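Local coordinates for probable glutathione S-transferase (Pseudomonas aeruginosa, PDB 6JWK), which probably isomerises maleylpyruvate with glutathione as cofactor, as a zeta-class member of the glutathione S-transferase superfamily, at residues Ala93-Ile104 with Ile162-Gln170; Ile104-Leu113 with Trp130-Leu139. All blocks are in the same frame, centred on the assembly; numbering follows the deposited sequence.

Both contacts lie in the all-helical C-terminal domain of the glutathione S-transferase fold, their centres about 13 Å apart. Contact 1 packs helix 87-103 on helix 162-176, deep in the chain; contact 2 holds the broken chain that follows, 104-113, against helix 124-149. Ile104 belongs to both, meeting Gln170 in one and Gly138 in the other. Val100 O lies 3.0 Å from His105 N, a probable hydrogen bond. Beside contact 2 a sulfate ion, probably from the crystallisation liquor, is hydrogen-bonded by His105 NE2 and Ser10 N and weakly by Val110 N. It sits at the start of helix 10-22, where zeta-class relatives carry their glutathione-binding serine motif, and so probably marks the edge of that site. Both contacts touch the second subunit.

Contact 1: residues Ala93-Ile104 with Ile162-Gln170; sequences ALELALLVACDI and IVECCLVPQ
Val163 and Leu96 meet across two helices that run in nearly the same direction: Leu96 CD2 lies 3.5 Å from Val163 CG1, the side chains crossing at about a right angle. The other branch, Val163 CG2, rests 3.4 Å from Ala93 O. The segment axes come within 8.6 Å at a crossing angle of 27°, with Ala93, Ala97 and Cys166 among the residues between them. Ala97 CB faces Cys166 SG at 4.0 Å and Ile162 CG1 at 4.1 Å. One turn on, Val100 CG1, anti to the backbone N (chi1 177°), reaches the Cys166 backbone and the flank of Gln170. The Gln170 chain bends at chi2 (61°), carrying its amide obliquely across Ile104, with Gln170 NE2 3.3 Å from Ile104 CG2. No hydrogen bond crosses this largely apolar interface. Its looser edge is at Leu94, partly exposed and near a glycerol probably from the crystallisation liquor; Leu94 CD2 grazes Ile162 CD1 at 4.1 Å. Phe155, from a loop, touches Ala93, Leu96 and Val163, while Leu67 of helix 66-76 touches Ala101 and Cys166. Beyond 162-170, Val168 packs between helices 10-22 and 185-195; behind 93-104, Glu95 and Asp103 bond to the second subunit.

Contact 2: residues Ile104-Leu113 with Trp130-Leu139; sequences IHPLNNVRVL and WYAHWVAEGL. With SO4 (sulfate ion), chain I.
Within the helical C-terminal domain of this zeta-class transferase, the chain breaks after helix 87-103 into a short turn of helix and restarts at 110, and Asn108, at the end of the short turn, inserts its side chain between those of helix 124-149. It is a knob among Trp130, Tyr131, Trp134 and Val135. The amide lies stacked over one face of the Tyr131 ring, the planes 8° apart and Asn108 CG 3.6 Å above the ring; CB adds a CH-pi contact. Turned this way, ND2 gives a weak, bent hydrogen bond to Tyr131 O (3.0 Å), while OD1 approaches the Trp134 edge.

Trp130 answers as a knob among Leu107, Asn108, Val112 and Leu113. Its NE1 donates to Leu107 O at 2.8 Å, with an N-H...O angle of 160°; the oxygen lies near the indole plane, but NE1 sits well above the carbonyl plane. Trp134 NE1 lies 3.2 Å above the centre of the Trp130 ring. Leu107, with CG anti to its carbonyl carbon (chi1 -54°), sends CD1 over the five-membered ring of Trp134, 3.6 Å from the centroid; His133 CD2 lies on the opposite face, toward the six-membered ring. At the other end, Ile104 CD1 lies 3.6 Å from Gly138 CA, where the lack of a side chain permits close approach, and Leu139 CD2 touches the same Ile104 CD1.

On the sulfate side, His105 NE2 donates to O1 (3.2 Å) and Val110 N weakly to O2. Asn109 OD1 caps the restarting helix by accepting from Arg111 N. Tyr115 of the second subunit meets the rings of Trp130, His133 and Trp134. The interlocking knobs-into-holes packing of Asn108 and Trp130 thus fastens the broken helix to helix 124-149 in the helical domain of the transferase fold.

Contact 1: residues Ala93-Ile104 with Ile162-Gln170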
loop_
_atom_site.group_PDB
_atom_site.type_symbol
_atom_site.label_atom_id
_atom_site.label_comp_id
_atom_site.label_asym_id
_atom_site.label_seq_id
_atom_site.Cartn_x
_atom_site.Cartn_y
_atom_site.Cartn_z
ATOM N N ALA B 93 -12.216 -4.170 3.621
ATOM C CA ALA B 93 -11.060 -4.514 4.491
ATOM C C ALA B 93 -9.777 -3.966 3.838
ATOM O O ALA B 93 -8.982 -3.305 4.528
ATOM C CB ALA B 93 -11.062 -6.006 4.687
ATOM N N LEU B 94 -9.602 -4.152 2.522
ATOM C CA LEU B 94 -8.388 -3.629 1.827
ATOM C C LEU B 94 -8.376 -2.108 1.830
ATOM O O LEU B 94 -7.287 -1.548 1.974
ATOM C CB LEU B 94 -8.278 -4.185 0.406
ATOM C CG LEU B 94 -8.109 -5.698 0.329
ATOM C CD1 LEU B 94 -8.188 -6.191 -1.135
ATOM C CD2 LEU B 94 -6.804 -6.100 0.977
ATOM N N GLU B 95 -9.530 -1.461 1.820
ATOM C CA GLU B 95 -9.589 0.029 1.832
ATOM C C GLU B 95 -8.966 0.505 3.145
ATOM O O GLU B 95 -8.166 1.494 3.120
ATOM C CB GLU B 95 -10.991 0.596 1.583
ATOM C CG GLU B 95 -11.048 2.120 1.828
ATOM C CD GLU B 95 -11.814 3.077 0.912
ATOM O OE1 GLU B 95 -13.018 2.889 0.841
ATOM O OE2 GLU B 95 -11.219 4.129 0.383
ATOM N N LEU B 96 -9.370 -0.092 4.275
ATOM C CA LEU B 96 -8.851 0.341 5.593
ATOM C C LEU B 96 -7.385 -0.068 5.737
ATOM O O LEU B 96 -6.601 0.732 6.226
ATOM C CB LEU B 96 -9.743 -0.243 6.688
ATOM C CG LEU B 96 -9.385 0.165 8.108
ATOM C CD1 LEU B 96 -9.175 1.648 8.246
ATOM C CD2 LEU B 96 -10.489 -0.305 9.033
ATOM N N ALA B 97 -7.032 -1.284 5.364
ATOM C CA ALA B 97 -5.625 -1.760 5.458
ATOM C C ALA B 97 -4.691 -0.858 4.630
ATOM O O ALA B 97 -3.601 -0.534 5.126
ATOM C CB ALA B 97 -5.519 -3.218 5.051
ATOM N N LEU B 98 -5.109 -0.466 3.426
ATOM C CA LEU B 98 -4.299 0.318 2.461
ATOM C C LEU B 98 -4.280 1.760 2.913
ATOM O O LEU B 98 -3.235 2.387 2.729
ATOM C CB LEU B 98 -4.850 0.187 1.039
ATOM C CG LEU B 98 -4.608 -1.199 0.469
ATOM C CD1 LEU B 98 -5.563 -1.435 -0.686
ATOM C CD2 LEU B 98 -3.150 -1.363 0.035
ATOM N N LEU B 99 -5.321 2.230 3.591
ATOM C CA LEU B 99 -5.243 3.579 4.209
ATOM C C LEU B 99 -4.053 3.663 5.161
ATOM O O LEU B 99 -3.284 4.651 5.113
ATOM C CB LEU B 99 -6.556 3.883 4.924
ATOM C CG LEU B 99 -6.619 5.164 5.740
ATOM C CD1 LEU B 99 -6.485 6.410 4.852
ATOM C CD2 LEU B 99 -7.973 5.190 6.434
ATOM N N VAL B 100 -3.917 2.696 6.055
ATOM C CA VAL B 100 -2.756 2.627 6.974
ATOM C C VAL B 100 -1.451 2.414 6.180
ATOM O O VAL B 100 -0.506 3.199 6.383
ATOM C CB VAL B 100 -2.967 1.513 8.000
ATOM C CG1 VAL B 100 -1.750 1.393 8.896
ATOM C CG2 VAL B 100 -4.250 1.826 8.784
ATOM N N ALA B 101 -1.415 1.425 5.293
ATOM C CA ALA B 101 -0.166 0.930 4.671
ATOM C C ALA B 101 0.344 1.895 3.588
ATOM O O ALA B 101 1.515 1.825 3.272
ATOM C CB ALA B 101 -0.370 -0.486 4.167
ATOM N N CYS B 102 -0.520 2.698 2.987
ATOM C CA CYS B 102 -0.196 3.644 1.879
ATOM C C CYS B 102 -0.209 5.103 2.354
ATOM O O CYS B 102 0.637 5.846 1.888
ATOM C CB CYS B 102 -1.176 3.544 0.714
ATOM S SG CYS B 102 -1.155 1.912 -0.037
ATOM N N ASP B 103 -1.130 5.493 3.241
ATOM C CA ASP B 103 -1.425 6.927 3.521
ATOM C C ASP B 103 -0.925 7.348 4.891
ATOM O O ASP B 103 -0.955 8.564 5.149
ATOM C CB ASP B 103 -2.910 7.244 3.373
ATOM C CG ASP B 103 -3.402 7.065 1.933
ATOM O OD1 ASP B 103 -2.534 6.883 1.039
ATOM O OD2 ASP B 103 -4.626 7.044 1.723
ATOM N N ILE B 104 -0.527 6.419 5.767
ATOM C CA ILE B 104 0.022 6.823 7.103
ATOM C C ILE B 104 1.464 6.348 7.256
ATOM O O ILE B 104 2.392 7.221 7.307
ATOM C CB ILE B 104 -0.832 6.307 8.276
ATOM C CG1 ILE B 104 -2.310 6.631 8.106
ATOM C CG2 ILE B 104 -0.261 6.850 9.565
ATOM C CD1 ILE B 104 -3.187 6.068 9.208
ATOM N N ILE B 162 -6.474 -8.890 8.208
ATOM C CA ILE B 162 -5.503 -7.942 7.621
ATOM C C ILE B 162 -5.687 -6.544 8.223
ATOM O O ILE B 162 -4.693 -5.836 8.430
ATOM C CB ILE B 162 -5.583 -7.955 6.087
ATOM C CG1 ILE B 162 -4.420 -7.141 5.525
ATOM C CG2 ILE B 162 -6.919 -7.484 5.582
ATOM C CD1 ILE B 162 -4.296 -7.216 4.009
ATOM N N VAL B 163 -6.913 -6.120 8.560
ATOM C CA VAL B 163 -7.121 -4.749 9.074
ATOM C C VAL B 163 -6.387 -4.597 10.417
ATOM O O VAL B 163 -5.635 -3.565 10.622
ATOM C CB VAL B 163 -8.624 -4.450 9.156
ATOM C CG1 VAL B 163 -8.882 -3.255 10.021
ATOM C CG2 VAL B 163 -9.220 -4.264 7.773
ATOM N N GLU B 164 -6.532 -5.589 11.321
ATOM C CA GLU B 164 -5.951 -5.521 12.682
ATOM C C GLU B 164 -4.442 -5.729 12.541
ATOM O O GLU B 164 -3.680 -5.158 13.335
ATOM C CB GLU B 164 -6.628 -6.513 13.633
ATOM C CG GLU B 164 -8.095 -6.139 13.941
ATOM C CD GLU B 164 -9.122 -6.437 12.851
ATOM O OE1 GLU B 164 -8.865 -7.337 11.957
ATOM O OE2 GLU B 164 -10.204 -5.773 12.892
ATOM N N CYS B 165 -4.000 -6.517 11.567
ATOM C CA CYS B 165 -2.542 -6.687 11.339
ATOM C C CYS B 165 -1.923 -5.299 11.037
ATOM O O CYS B 165 -0.768 -5.050 11.450
ATOM C CB CYS B 165 -2.250 -7.630 10.194
ATOM S SG CYS B 165 -2.698 -9.344 10.514
ATOM N N CYS B 166 -2.649 -4.400 10.360
ATOM C CA CYS B 166 -2.125 -3.059 10.003
ATOM C C CYS B 166 -2.398 -2.052 11.135
ATOM O O CYS B 166 -1.523 -1.201 11.412
ATOM C CB CYS B 166 -2.730 -2.568 8.702
ATOM S SG CYS B 166 -2.218 -3.591 7.300
ATOM N N LEU B 167 -3.568 -2.097 11.774
ATOM C CA LEU B 167 -3.906 -1.047 12.767
ATOM C C LEU B 167 -3.089 -1.161 14.045
ATOM O O LEU B 167 -2.669 -0.116 14.598
ATOM C CB LEU B 167 -5.401 -1.073 13.059
ATOM C CG LEU B 167 -6.166 -0.071 12.194
ATOM C CD1 LEU B 167 -7.678 -0.346 12.178
ATOM C CD2 LEU B 167 -5.858 1.362 12.644
ATOM N N VAL B 168 -2.918 -2.355 14.570
ATOM C CA VAL B 168 -2.293 -2.513 15.904
ATOM C C VAL B 168 -0.882 -1.947 15.845
ATOM O O VAL B 168 -0.505 -1.199 16.726
ATOM C CB VAL B 168 -2.368 -3.973 16.392
ATOM C CG1 VAL B 168 -1.352 -4.298 17.469
ATOM C CG2 VAL B 168 -3.794 -4.249 16.853
ATOM N N PRO B 169 -0.054 -2.252 14.822
ATOM C CA PRO B 169 1.263 -1.639 14.783
ATOM C C PRO B 169 1.219 -0.108 14.633
ATOM O O PRO B 169 1.996 0.624 15.294
ATOM C CB PRO B 169 1.926 -2.381 13.603
ATOM C CG PRO B 169 1.222 -3.713 13.551
ATOM C CD PRO B 169 -0.238 -3.310 13.797
ATOM N N GLN B 170 0.290 0.396 13.841
ATOM C CA GLN B 170 0.161 1.846 13.597
ATOM C C GLN B 170 -0.246 2.576 14.910
ATOM O O GLN B 170 0.283 3.691 15.183
ATOM C CB GLN B 170 -0.861 2.087 12.484
ATOM C CG GLN B 170 -1.077 3.566 12.173
ATOM C CD GLN B 170 0.232 4.130 11.708
ATOM O OE1 GLN B 170 0.931 4.815 12.466
ATOM N NE2 GLN B 170 0.592 3.798 10.478
#

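Contact 2: residues Ile104-Leu113 with Trp130-Leu139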
loop_
_atom_site.group_PDB
_atom_site.type_symbol
_atom_site.label_atom_id
_atom_site.label_comp_id
_atom_site.label_asym_id
_atom_site.label_seq_id
_atom_site.Cartn_x
_atom_site.Cartn_y
_atom_site.Cartn_z
ATOM N N ILE B 104 -0.527 6.419 5.767
ATOM C CA ILE B 104 0.022 6.823 7.103
ATOM C C ILE B 104 1.464 6.348 7.256
ATOM O O ILE B 104 2.392 7.221 7.307
ATOM C CB ILE B 104 -0.832 6.307 8.276
ATOM C CG1 ILE B 104 -2.310 6.631 8.106
ATOM C CG2 ILE B 104 -0.261 6.850 9.565
ATOM C CD1 ILE B 104 -3.187 6.068 9.208
ATOM N N HIS B 105 1.659 5.028 7.365
ATOM C CA HIS B 105 2.941 4.418 7.781
ATOM C C HIS B 105 4.095 4.872 6.886
ATOM O O HIS B 105 5.157 5.201 7.408
ATOM C CB HIS B 105 2.858 2.899 7.823
ATOM C CG HIS B 105 4.131 2.325 8.314
ATOM N ND1 HIS B 105 4.602 2.608 9.577
ATOM C CD2 HIS B 105 5.075 1.591 7.687
ATOM C CE1 HIS B 105 5.785 2.040 9.714
ATOM N NE2 HIS B 105 6.088 1.421 8.562
ATOM N N PRO B 106 3.975 4.918 5.536
ATOM C CA PRO B 106 5.146 5.262 4.714
ATOM C C PRO B 106 5.762 6.646 5.009
ATOM O O PRO B 106 6.963 6.807 4.819
ATOM C CB PRO B 106 4.616 5.248 3.290
ATOM C CG PRO B 106 3.439 4.291 3.358
ATOM C CD PRO B 106 2.798 4.613 4.718
ATOM N N LEU B 107 4.960 7.589 5.473
ATOM C CA LEU B 107 5.442 8.951 5.829
ATOM C C LEU B 107 6.118 8.941 7.201
ATOM O O LEU B 107 6.904 9.846 7.441
ATOM C CB LEU B 107 4.272 9.926 5.789
ATOM C CG LEU B 107 3.517 9.926 4.467
ATOM C CD1 LEU B 107 2.394 10.938 4.479
ATOM C CD2 LEU B 107 4.482 10.230 3.355
ATOM N N ASN B 108 5.860 7.933 8.046
ATOM C CA ASN B 108 6.201 7.940 9.495
ATOM C C ASN B 108 7.206 6.812 9.780
ATOM O O ASN B 108 7.460 6.544 10.904
ATOM C CB ASN B 108 4.916 7.937 10.329
ATOM C CG ASN B 108 4.240 9.295 10.347
ATOM O OD1 ASN B 108 4.795 10.310 9.874
ATOM N ND2 ASN B 108 3.007 9.327 10.813
ATOM N N ASN B 109 7.793 6.258 8.732
ATOM C CA ASN B 109 8.824 5.188 8.686
ATOM C C ASN B 109 10.090 5.697 9.389
ATOM O O ASN B 109 10.389 6.909 9.262
ATOM C CB ASN B 109 9.166 4.939 7.203
ATOM C CG ASN B 109 9.620 3.545 6.850
ATOM O OD1 ASN B 109 10.789 3.183 7.025
ATOM N ND2 ASN B 109 8.712 2.776 6.270
ATOM N N VAL B 110 10.896 4.813 9.978
ATOM C CA VAL B 110 12.257 5.216 10.439
ATOM C C VAL B 110 13.066 5.761 9.244
ATOM O O VAL B 110 13.670 6.808 9.381
ATOM C CB VAL B 110 12.976 4.085 11.186
ATOM C CG1 VAL B 110 13.002 2.778 10.406
ATOM C CG2 VAL B 110 14.371 4.531 11.561
ATOM N N ARG B 111 12.995 5.116 8.106
ATOM C CA ARG B 111 13.723 5.547 6.945
ATOM C C ARG B 111 13.412 7.022 6.611
ATOM O O ARG B 111 14.299 7.796 6.412
ATOM C CB ARG B 111 13.556 4.513 5.804
ATOM C CG ARG B 111 13.005 4.983 4.486
ATOM C CD ARG B 111 12.722 3.870 3.474
ATOM N NE ARG B 111 11.427 4.068 2.853
ATOM C CZ ARG B 111 11.176 4.053 1.559
ATOM N NH1 ARG B 111 9.959 4.254 1.154
ATOM N NH2 ARG B 111 12.123 3.820 0.671
ATOM N N VAL B 112 12.159 7.428 6.653
ATOM C CA VAL B 112 11.812 8.800 6.344
ATOM C C VAL B 112 12.274 9.816 7.393
ATOM O O VAL B 112 12.684 10.901 7.074
ATOM C CB VAL B 112 10.301 8.955 6.119
ATOM C CG1 VAL B 112 9.927 10.395 5.898
ATOM C CG2 VAL B 112 9.865 8.114 4.951
ATOM N N LEU B 113 12.164 9.429 8.646
ATOM C CA LEU B 113 12.535 10.285 9.797
ATOM C C LEU B 113 14.061 10.451 9.797
ATOM O O LEU B 113 14.484 11.545 10.102
ATOM C CB LEU B 113 12.046 9.669 11.108
ATOM C CG LEU B 113 10.535 9.508 11.247
ATOM C CD1 LEU B 113 10.229 8.715 12.505
ATOM C CD2 LEU B 113 9.816 10.849 11.235
ATOM N N TRP B 130 5.329 16.541 12.255
ATOM C CA TRP B 130 5.102 15.831 10.966
ATOM C C TRP B 130 4.353 14.525 11.269
ATOM O O TRP B 130 3.341 14.287 10.625
ATOM C CB TRP B 130 6.455 15.598 10.279
ATOM C CG TRP B 130 6.552 14.506 9.263
ATOM C CD1 TRP B 130 6.698 13.162 9.489
ATOM C CD2 TRP B 130 6.701 14.697 7.851
ATOM N NE1 TRP B 130 6.866 12.500 8.303
ATOM C CE2 TRP B 130 6.879 13.417 7.282
ATOM C CE3 TRP B 130 6.671 15.821 7.008
ATOM C CZ2 TRP B 130 7.027 13.241 5.904
ATOM C CZ3 TRP B 130 6.823 15.640 5.643
ATOM C CH2 TRP B 130 6.969 14.361 5.103
ATOM N N TYR B 131 4.890 13.720 12.183
ATOM C CA TYR B 131 4.383 12.371 12.547
ATOM C C TYR B 131 2.893 12.505 12.890
ATOM O O TYR B 131 2.020 11.760 12.336
ATOM C CB TYR B 131 5.246 11.766 13.652
ATOM C CG TYR B 131 5.153 10.269 13.759
ATOM C CD1 TYR B 131 4.016 9.629 14.244
ATOM C CD2 TYR B 131 6.228 9.490 13.392
ATOM C CE1 TYR B 131 3.959 8.247 14.345
ATOM C CE2 TYR B 131 6.184 8.110 13.490
ATOM C CZ TYR B 131 5.053 7.486 13.981
ATOM O OH TYR B 131 5.079 6.112 14.042
ATOM N N ALA B 132 2.594 13.513 13.714
ATOM C CA ALA B 132 1.277 13.703 14.349
ATOM C C ALA B 132 0.302 14.214 13.300
ATOM O O ALA B 132 -0.889 13.854 13.362
ATOM C CB ALA B 132 1.399 14.639 15.546
ATOM N N HIS B 133 0.776 14.957 12.293
ATOM C CA HIS B 133 -0.110 15.450 11.203
ATOM C C HIS B 133 -0.618 14.251 10.353
ATOM O O HIS B 133 -1.809 14.176 10.075
ATOM C CB HIS B 133 0.580 16.554 10.362
ATOM C CG HIS B 133 -0.184 16.934 9.133
ATOM N ND1 HIS B 133 -1.365 17.665 9.175
ATOM C CD2 HIS B 133 0.035 16.656 7.826
ATOM C CE1 HIS B 133 -1.816 17.849 7.952
ATOM N NE2 HIS B 133 -0.990 17.215 7.109
ATOM N N TRP B 134 0.253 13.378 9.891
ATOM C CA TRP B 134 -0.130 12.276 8.979
ATOM C C TRP B 134 -0.964 11.289 9.817
ATOM O O TRP B 134 -1.967 10.737 9.295
ATOM C CB TRP B 134 1.124 11.656 8.347
ATOM C CG TRP B 134 1.942 12.644 7.568
ATOM C CD1 TRP B 134 3.257 12.929 7.756
ATOM C CD2 TRP B 134 1.486 13.525 6.532
ATOM N NE1 TRP B 134 3.657 13.923 6.903
ATOM C CE2 TRP B 134 2.586 14.324 6.155
ATOM C CE3 TRP B 134 0.277 13.707 5.856
ATOM C CZ2 TRP B 134 2.502 15.301 5.161
ATOM C CZ3 TRP B 134 0.195 14.648 4.847
ATOM C CH2 TRP B 134 1.297 15.434 4.504
ATOM N N VAL B 135 -0.590 11.102 11.089
ATOM C CA VAL B 135 -1.385 10.270 12.026
ATOM C C VAL B 135 -2.798 10.850 12.153
ATOM O O VAL B 135 -3.733 10.063 11.970
ATOM C CB VAL B 135 -0.691 10.038 13.381
ATOM C CG1 VAL B 135 -1.662 9.536 14.449
ATOM C CG2 VAL B 135 0.453 9.039 13.233
ATOM N N ALA B 136 -2.993 12.132 12.448
ATOM C CA ALA B 136 -4.359 12.686 12.700
ATOM C C ALA B 136 -5.209 12.561 11.438
ATOM O O ALA B 136 -6.317 12.083 11.515
ATOM C CB ALA B 136 -4.306 14.149 13.153
ATOM N N GLU B 137 -4.679 12.964 10.294
ATOM C CA GLU B 137 -5.390 12.869 8.999
ATOM C C GLU B 137 -5.805 11.414 8.754
ATOM O O GLU B 137 -6.973 11.192 8.401
ATOM C CB GLU B 137 -4.489 13.295 7.831
ATOM C CG GLU B 137 -3.951 14.699 7.953
ATOM C CD GLU B 137 -4.924 15.747 7.486
ATOM O OE1 GLU B 137 -5.346 15.656 6.333
ATOM O OE2 GLU B 137 -5.293 16.597 8.299
ATOM N N GLY B 138 -4.869 10.470 8.890
ATOM C CA GLY B 138 -5.131 9.054 8.553
ATOM C C GLY B 138 -6.078 8.379 9.549
ATOM O O GLY B 138 -6.967 7.654 9.124
ATOM N N LEU B 139 -5.852 8.553 10.842
ATOM C CA LEU B 139 -6.651 7.823 11.864
ATOM C C LEU B 139 -8.072 8.398 11.932
ATOM O O LEU B 139 -8.982 7.622 12.202
ATOM C CB LEU B 139 -5.950 7.864 13.225
ATOM C CG LEU B 139 -4.656 7.074 13.340
ATOM C CD1 LEU B 139 -4.246 6.961 14.788
ATOM C CD2 LEU B 139 -4.741 5.708 12.701
HETATM S S SO4 I . 9.376 0.521 10.136
HETATM O O1 SO4 I . 8.601 -0.419 9.382
HETATM O O2 SO4 I . 9.587 1.729 9.407
HETATM O O3 SO4 I . 8.718 0.902 11.371
HETATM O O4 SO4 I . 10.643 -0.091 10.415
#